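Effector protein HopAB2 (Pseudomonas syringae pv. tomato, PDB 3TL8) is a secreted virulence effector with ubiquitin-ligase activity that suppresses plant immunity and cell death in susceptible hosts but triggers resistance in tomato carrying the Pto protein. Local coordinates at residues Asn53-Val65 / Leu99-Gly111. Sequence-based numbering, arbitrary orientation.
Sequences NLEHLRTALERHV and LLNLNVALNRMLG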
ATOM      1  N   ASN B  53      28.064 -12.613   8.424  1.00 79.75           N
ATOM      2  CA  ASN B  53      27.482 -13.796   7.818  1.00 92.84           C
ATOM      3  C   ASN B  53      26.332 -13.369   6.910  1.00 94.34           C
ATOM      4  O   ASN B  53      25.346 -12.792   7.374  1.00 81.03           O
ATOM      5  CB  ASN B  53      27.011 -14.782   8.886  1.00 99.81           C
ATOM      6  CG  ASN B  53      26.734 -16.165   8.317  1.00110.76           C
ATOM      7  OD1 ASN B  53      26.575 -16.333   7.105  1.00110.84           O
ATOM      8  ND2 ASN B  53      26.658 -17.160   9.193  1.00117.96           N
ATOM      9  N   LEU B  54      26.470 -13.649   5.616  1.00100.53           N
ATOM     10  CA  LEU B  54      25.547 -13.124   4.608  1.00 97.14           C
ATOM     11  C   LEU B  54      24.363 -14.036   4.268  1.00 99.94           C
ATOM     12  O   LEU B  54      23.224 -13.573   4.235  1.00 99.64           O
ATOM     13  CB  LEU B  54      26.306 -12.708   3.343  1.00 85.07           C
ATOM     14  CG  LEU B  54      27.269 -11.537   3.558  1.00 78.37           C
ATOM     15  CD1 LEU B  54      27.624 -10.885   2.240  1.00 76.33           C
ATOM     16  CD2 LEU B  54      26.666 -10.511   4.506  1.00 75.51           C
ATOM     17  N   GLU B  55      24.621 -15.314   4.006  1.00101.79           N
ATOM     18  CA  GLU B  55      23.530 -16.270   3.836  1.00109.47           C
ATOM     19  C   GLU B  55      22.744 -16.328   5.141  1.00111.69           C
ATOM     20  O   GLU B  55      21.581 -16.738   5.176  1.00112.12           O
ATOM     21  CB  GLU B  55      24.057 -17.655   3.452  1.00118.24           C
ATOM     22  CG  GLU B  55      24.380 -17.828   1.963  1.00121.76           C
ATOM     23  CD  GLU B  55      23.140 -18.061   1.105  1.00118.58           C
ATOM     24  OE1 GLU B  55      22.017 -18.057   1.658  1.00116.37           O
ATOM     25  OE2 GLU B  55      23.292 -18.253  -0.123  1.00114.80           O
ATOM     26  N   HIS B  56      23.412 -15.913   6.212  1.00109.54           N
ATOM     27  CA  HIS B  56      22.794 -15.717   7.515  1.00102.32           C
ATOM     28  C   HIS B  56      21.851 -14.545   7.402  1.00 84.18           C
ATOM     29  O   HIS B  56      20.701 -14.607   7.818  1.00 75.56           O
ATOM     30  CB  HIS B  56      23.878 -15.325   8.511  1.00106.81           C
ATOM     31  CG  HIS B  56      23.768 -15.997   9.841  1.00109.89           C
ATOM     32  ND1 HIS B  56      23.751 -17.367   9.983  1.00111.68           N
ATOM     33  CD2 HIS B  56      23.705 -15.486  11.092  1.00112.93           C
ATOM     34  CE1 HIS B  56      23.664 -17.672  11.265  1.00113.39           C
ATOM     35  NE2 HIS B  56      23.635 -16.548  11.960  1.00113.47           N
ATOM     36  N   LEU B  57      22.381 -13.472   6.825  1.00 84.55           N
ATOM     37  CA  LEU B  57      21.753 -12.159   6.828  1.00 86.77           C
ATOM     38  C   LEU B  57      20.468 -12.092   6.008  1.00 87.72           C
ATOM     39  O   LEU B  57      19.501 -11.448   6.415  1.00 84.70           O
ATOM     40  CB  LEU B  57      22.749 -11.101   6.347  1.00 81.44           C
ATOM     41  CG  LEU B  57      22.217  -9.671   6.287  1.00 87.88           C
ATOM     42  CD1 LEU B  57      21.231  -9.428   7.405  1.00 90.34           C
ATOM     43  CD2 LEU B  57      23.345  -8.651   6.328  1.00 91.90           C
ATOM     44  N   ARG B  58      20.463 -12.754   4.857  1.00 89.45           N
ATOM     45  CA  ARG B  58      19.263 -12.847   4.038  1.00 91.60           C
ATOM     46  C   ARG B  58      18.053 -12.999   4.952  1.00 91.58           C
ATOM     47  O   ARG B  58      17.053 -12.298   4.804  1.00 92.45           O
ATOM     48  CB  ARG B  58      19.357 -14.070   3.123  1.00 95.36           C
ATOM     49  CG  ARG B  58      19.297 -13.783   1.637  1.00 94.24           C
ATOM     50  CD  ARG B  58      19.492 -15.075   0.863  1.00 98.43           C
ATOM     51  NE  ARG B  58      19.339 -14.892  -0.575  1.00110.04           N
ATOM     52  CZ  ARG B  58      19.477 -15.870  -1.466  1.00115.36           C
ATOM     53  NH1 ARG B  58      19.776 -17.096  -1.058  1.00118.41           N
ATOM     54  NH2 ARG B  58      19.317 -15.623  -2.762  1.00109.59           N
ATOM     55  N   THR B  59      18.174 -13.904   5.919  1.00 88.37           N
ATOM     56  CA  THR B  59      17.059 -14.286   6.781  1.00 81.53           C
ATOM     57  C   THR B  59      16.533 -13.146   7.652  1.00 64.64           C
ATOM     58  O   THR B  59      15.328 -12.927   7.726  1.00 57.27           O
ATOM     59  CB  THR B  59      17.435 -15.481   7.678  1.00 86.63           C
ATOM     60  OG1 THR B  59      18.099 -16.478   6.894  1.00 91.89           O
ATOM     61  CG2 THR B  59      16.188 -16.084   8.319  1.00 82.53           C
ATOM     62  N   ALA B  60      17.431 -12.425   8.312  1.00 60.84           N
ATOM     63  CA  ALA B  60      17.008 -11.338   9.188  1.00 69.81           C
ATOM     64  C   ALA B  60      16.327 -10.239   8.377  1.00 78.12           C
ATOM     65  O   ALA B  60      15.365  -9.616   8.835  1.00 79.01           O
ATOM     66  CB  ALA B  60      18.185 -10.778   9.960  1.00 67.06           C
ATOM     67  N   LEU B  61      16.841 -10.010   7.173  1.00 74.43           N
ATOM     68  CA  LEU B  61      16.301  -9.001   6.275  1.00 71.43           C
ATOM     69  C   LEU B  61      14.977  -9.424   5.650  1.00 70.10           C
ATOM     70  O   LEU B  61      14.072  -8.611   5.495  1.00 60.70           O
ATOM     71  CB  LEU B  61      17.308  -8.679   5.175  1.00 68.21           C
ATOM     72  CG  LEU B  61      18.141  -7.435   5.438  1.00 69.09           C
ATOM     73  CD1 LEU B  61      18.936  -7.074   4.200  1.00 73.00           C
ATOM     74  CD2 LEU B  61      17.223  -6.301   5.840  1.00 66.04           C
ATOM     75  N   GLU B  62      14.878 -10.694   5.276  1.00 74.82           N
ATOM     76  CA  GLU B  62      13.659 -11.204   4.678  1.00 78.74           C
ATOM     77  C   GLU B  62      12.538 -11.183   5.710  1.00 75.30           C
ATOM     78  O   GLU B  62      11.446 -10.686   5.449  1.00 77.26           O
ATOM     79  CB  GLU B  62      13.864 -12.623   4.148  1.00 89.04           C
ATOM     80  CG  GLU B  62      12.638 -13.182   3.442  1.00105.74           C
ATOM     81  CD  GLU B  62      12.783 -14.644   3.061  1.00122.07           C
ATOM     82  OE1 GLU B  62      13.790 -15.273   3.464  1.00128.62           O
ATOM     83  OE2 GLU B  62      11.885 -15.161   2.361  1.00123.48           O
ATOM     84  N   ARG B  63      12.816 -11.715   6.889  1.00 71.34           N
ATOM     85  CA  ARG B  63      11.810 -11.780   7.931  1.00 75.81           C
ATOM     86  C   ARG B  63      11.425 -10.405   8.452  1.00 80.49           C
ATOM     87  O   ARG B  63      10.323 -10.222   8.966  1.00 86.47           O
ATOM     88  CB  ARG B  63      12.281 -12.683   9.062  1.00 88.09           C
ATOM     89  CG  ARG B  63      12.408 -14.124   8.622  1.00103.93           C
ATOM     90  CD  ARG B  63      12.811 -15.038   9.761  1.00117.36           C
ATOM     91  NE  ARG B  63      12.684 -16.438   9.369  1.00124.12           N
ATOM     92  CZ  ARG B  63      13.103 -17.461  10.103  1.00131.29           C
ATOM     93  NH1 ARG B  63      13.686 -17.244  11.275  1.00132.51           N
ATOM     94  NH2 ARG B  63      12.942 -18.702   9.662  1.00133.71           N
ATOM     95  N   HIS B  64      12.322  -9.433   8.316  1.00 76.03           N
ATOM     96  CA  HIS B  64      12.018  -8.078   8.764  1.00 70.77           C
ATOM     97  C   HIS B  64      11.115  -7.358   7.770  1.00 70.87           C
ATOM     98  O   HIS B  64      10.127  -6.730   8.149  1.00 69.35           O
ATOM     99  CB  HIS B  64      13.294  -7.263   8.997  1.00 67.68           C
ATOM    100  CG  HIS B  64      13.035  -5.874   9.499  1.00 68.58           C
ATOM    101  ND1 HIS B  64      12.499  -5.620  10.743  1.00 67.53           N
ATOM    102  CD2 HIS B  64      13.222  -4.665   8.918  1.00 65.37           C
ATOM    103  CE1 HIS B  64      12.372  -4.316  10.910  1.00 65.39           C
ATOM    104  NE2 HIS B  64      12.804  -3.712   9.817  1.00 62.05           N
ATOM    105  N   VAL B  65      11.467  -7.461   6.493  1.00 68.81           N
ATOM    106  CA  VAL B  65      10.773  -6.745   5.435  1.00 69.18           C
ATOM    107  C   VAL B  65       9.377  -7.295   5.130  1.00 78.21           C
ATOM    108  O   VAL B  65       8.471  -6.537   4.788  1.00 86.16           O
ATOM    109  CB  VAL B  65      11.617  -6.706   4.151  1.00 75.04           C
ATOM    110  CG1 VAL B  65      10.771  -6.279   2.993  1.00 86.36           C
ATOM    111  CG2 VAL B  65      12.800  -5.761   4.320  1.00 77.93           C
ATOM    112  N   LEU B  99      17.211  -0.419   3.854  1.00 51.27           N
ATOM    113  CA  LEU B  99      16.982  -1.849   4.059  1.00 50.96           C
ATOM    114  C   LEU B  99      16.404  -2.586   2.831  1.00 63.03           C
ATOM    115  O   LEU B  99      16.828  -3.710   2.541  1.00 61.37           O
ATOM    116  CB  LEU B  99      16.106  -2.083   5.290  1.00 50.92           C
ATOM    117  CG  LEU B  99      16.828  -1.997   6.642  1.00 56.33           C
ATOM    118  CD1 LEU B  99      15.859  -1.978   7.830  1.00 45.58           C
ATOM    119  CD2 LEU B  99      17.807  -3.147   6.766  1.00 56.49           C
ATOM    120  N   LEU B 100      15.446  -1.976   2.120  1.00 56.03           N
ATOM    121  CA  LEU B 100      14.874  -2.630   0.946  1.00 41.84           C
ATOM    122  C   LEU B 100      15.911  -2.717  -0.163  1.00 42.53           C
ATOM    123  O   LEU B 100      16.068  -3.755  -0.798  1.00 42.67           O
ATOM    124  CB  LEU B 100      13.624  -1.914   0.447  1.00 40.83           C
ATOM    125  CG  LEU B 100      12.428  -1.907   1.393  1.00 45.91           C
ATOM    126  CD1 LEU B 100      11.476  -0.801   1.022  1.00 42.98           C
ATOM    127  CD2 LEU B 100      11.717  -3.240   1.417  1.00 44.69           C
ATOM    128  N   ASN B 101      16.618  -1.621  -0.392  1.00 41.22           N
ATOM    129  CA  ASN B 101      17.686  -1.604  -1.380  1.00 44.97           C
ATOM    130  C   ASN B 101      18.738  -2.669  -1.099  1.00 49.59           C
ATOM    131  O   ASN B 101      19.204  -3.337  -2.014  1.00 55.51           O
ATOM    132  CB  ASN B 101      18.345  -0.222  -1.442  1.00 53.14           C
ATOM    133  CG  ASN B 101      17.431   0.837  -2.048  1.00 60.99           C
ATOM    134  OD1 ASN B 101      16.571   0.533  -2.881  1.00 68.51           O
ATOM    135  ND2 ASN B 101      17.615   2.084  -1.634  1.00 54.16           N
ATOM    136  N   LEU B 102      19.105  -2.814   0.171  1.00 45.79           N
ATOM    137  CA  LEU B 102      20.103  -3.790   0.593  1.00 52.26           C
ATOM    138  C   LEU B 102      19.647  -5.222   0.379  1.00 55.73           C
ATOM    139  O   LEU B 102      20.411  -6.067  -0.070  1.00 54.42           O
ATOM    140  CB  LEU B 102      20.443  -3.607   2.070  1.00 45.73           C
ATOM    141  CG  LEU B 102      21.530  -4.570   2.545  1.00 46.64           C
ATOM    142  CD1 LEU B 102      22.812  -4.332   1.754  1.00 41.66           C
ATOM    143  CD2 LEU B 102      21.766  -4.430   4.032  1.00 42.50           C
ATOM    144  N   ASN B 103      18.397  -5.494   0.717  1.00 59.50           N
ATOM    145  CA  ASN B 103      17.846  -6.827   0.571  1.00 55.69           C
ATOM    146  C   ASN B 103      17.933  -7.289  -0.881  1.00 57.80           C
ATOM    147  O   ASN B 103      18.202  -8.455  -1.165  1.00 63.91           O
ATOM    148  CB  ASN B 103      16.405  -6.819   1.067  1.00 51.05           C
ATOM    149  CG  ASN B 103      15.788  -8.189   1.089  1.00 50.09           C
ATOM    150  OD1 ASN B 103      16.250  -9.089   1.802  1.00 56.15           O
ATOM    151  ND2 ASN B 103      14.717  -8.358   0.322  1.00 43.43           N
ATOM    152  N   VAL B 104      17.725  -6.357  -1.803  1.00 53.01           N
ATOM    153  CA  VAL B 104      17.828  -6.657  -3.228  1.00 53.08           C
ATOM    154  C   VAL B 104      19.268  -6.948  -3.631  1.00 56.81           C
ATOM    155  O   VAL B 104      19.527  -7.837  -4.439  1.00 57.01           O
ATOM    156  CB  VAL B 104      17.295  -5.499  -4.101  1.00 43.12           C
ATOM    157  CG1 VAL B 104      17.726  -5.688  -5.534  1.00 34.65           C
ATOM    158  CG2 VAL B 104      15.781  -5.421  -4.007  1.00 47.53           C
ATOM    159  N   ALA B 105      20.193  -6.181  -3.060  1.00 53.58           N
ATOM    160  CA  ALA B 105      21.618  -6.319  -3.351  1.00 59.73           C
ATOM    161  C   ALA B 105      22.162  -7.652  -2.849  1.00 52.47           C
ATOM    162  O   ALA B 105      23.056  -8.225  -3.453  1.00 48.04           O
ATOM    163  CB  ALA B 105      22.403  -5.158  -2.743  1.00 62.07           C
ATOM    164  N   LEU B 106      21.607  -8.131  -1.742  1.00 44.18           N
ATOM    165  CA  LEU B 106      21.946  -9.435  -1.207  1.00 54.93           C
ATOM    166  C   LEU B 106      21.569 -10.556  -2.161  1.00 61.22           C
ATOM    167  O   LEU B 106      22.414 -11.362  -2.544  1.00 78.41           O
ATOM    168  CB  LEU B 106      21.242  -9.666   0.133  1.00 64.80           C
ATOM    169  CG  LEU B 106      21.798  -9.014   1.398  1.00 64.80           C
ATOM    170  CD1 LEU B 106      20.981  -9.460   2.601  1.00 59.08           C
ATOM    171  CD2 LEU B 106      23.256  -9.386   1.584  1.00 70.79           C
ATOM    172  N   ASN B 107      20.295 -10.612  -2.532  1.00 58.17           N
ATOM    173  CA  ASN B 107      19.789 -11.687  -3.380  1.00 58.89           C
ATOM    174  C   ASN B 107      20.468 -11.748  -4.737  1.00 60.43           C
ATOM    175  O   ASN B 107      20.561 -12.811  -5.343  1.00 64.23           O
ATOM    176  CB  ASN B 107      18.270 -11.593  -3.558  1.00 56.24           C
ATOM    177  CG  ASN B 107      17.509 -12.079  -2.340  1.00 60.44           C
ATOM    178  OD1 ASN B 107      17.403 -13.279  -2.100  1.00 67.17           O
ATOM    179  ND2 ASN B 107      16.971 -11.146  -1.568  1.00 61.54           N
ATOM    180  N   ARG B 108      20.938 -10.606  -5.217  1.00 62.01           N
ATOM    181  CA  ARG B 108      21.697 -10.586  -6.455  1.00 69.36           C
ATOM    182  C   ARG B 108      22.993 -11.358  -6.247  1.00 71.80           C
ATOM    183  O   ARG B 108      23.391 -12.166  -7.083  1.00 74.43           O
ATOM    184  CB  ARG B 108      21.993  -9.151  -6.898  1.00 78.41           C
ATOM    185  CG  ARG B 108      20.839  -8.469  -7.639  1.00 87.93           C
ATOM    186  CD  ARG B 108      21.276  -7.143  -8.257  1.00 93.35           C
ATOM    187  NE  ARG B 108      22.514  -7.286  -9.025  1.00100.79           N
ATOM    188  CZ  ARG B 108      23.730  -7.030  -8.547  1.00104.04           C
ATOM    189  NH1 ARG B 108      23.884  -6.605  -7.298  1.00103.87           N
ATOM    190  NH2 ARG B 108      24.798  -7.194  -9.319  1.00104.82           N
ATOM    191  N   MET B 109      23.634 -11.121  -5.111  1.00 66.15           N
ATOM    192  CA  MET B 109      24.923 -11.731  -4.825  1.00 69.82           C
ATOM    193  C   MET B 109      24.833 -13.228  -4.509  1.00 78.15           C
ATOM    194  O   MET B 109      25.801 -13.960  -4.706  1.00 83.26           O
ATOM    195  CB  MET B 109      25.622 -10.991  -3.685  1.00 67.87           C
ATOM    196  CG  MET B 109      27.096 -11.314  -3.567  1.00 74.85           C
ATOM    197  SD  MET B 109      27.925 -10.273  -2.359  1.00107.20           S
ATOM    198  CE  MET B 109      26.970 -10.656  -0.898  1.00 98.85           C
ATOM    199  N   LEU B 110      23.676 -13.685  -4.031  1.00 75.91           N
ATOM    200  CA  LEU B 110      23.516 -15.084  -3.633  1.00 71.08           C
ATOM    201  C   LEU B 110      22.419 -15.814  -4.411  1.00 78.54           C
ATOM    202  O   LEU B 110      21.728 -16.669  -3.859  1.00 83.50           O
ATOM    203  CB  LEU B 110      23.218 -15.175  -2.135  1.00 66.71           C
ATOM    204  CG  LEU B 110      24.037 -14.281  -1.202  1.00 63.37           C
ATOM    205  CD1 LEU B 110      23.410 -14.223   0.183  1.00 53.02           C
ATOM    206  CD2 LEU B 110      25.476 -14.757  -1.129  1.00 62.91           C
ATOM    207  N   GLY B 111      22.260 -15.479  -5.687  1.00 84.11           N
ATOM    208  CA  GLY B 111      21.243 -16.101  -6.521  1.00 86.35           C
ATOM    209  C   GLY B 111      19.832 -15.888  -5.996  1.00 82.20           C
ATOM    210  O   GLY B 111      19.027 -16.822  -5.935  1.00 78.02           O
TER
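L99 meets L61 and H64 where two helices of the BAK1-binding domain's helical bundle, 54-65 and 98-109, pack with a single knob-into-hole contact, L61 being the knob; the two segments run in roughly opposite directions at 140°. L99 CD2 touches L61 CD2, while L99 CD1 lies 3.9 Å from H64 CD2, in a ring whose ND1 is hydrogen-bonded to L69 O. L100 CD2 reaches V65 CG1 at 3.6 Å, beside an apolar side chain of another protein's chain. L102, N103 and L106 complete with L99 the hole that receives L61. N103 keeps OD1 over L61 CB (3.6 Å) and gives ND2 in a weak hydrogen bond to the backbone of that other chain. L106 CD1 touches both L61 CD1 (3.5 Å) and L57 CG, its side chain also resting on L44 of helix 29-49. Near the C-terminal end of the helix polar groups join the packing. N107 ND2 donates to N103 O, which helps fix the amide's rotation, and OD1 accepts two weak bonds from R58. M109 brings CE against L54. L110 slides past R58, whose chain, extended from CG to NE, delivers its guanidinium to this helix end: L110 CB sits 3.8 Å above the centre of one guanidinium face.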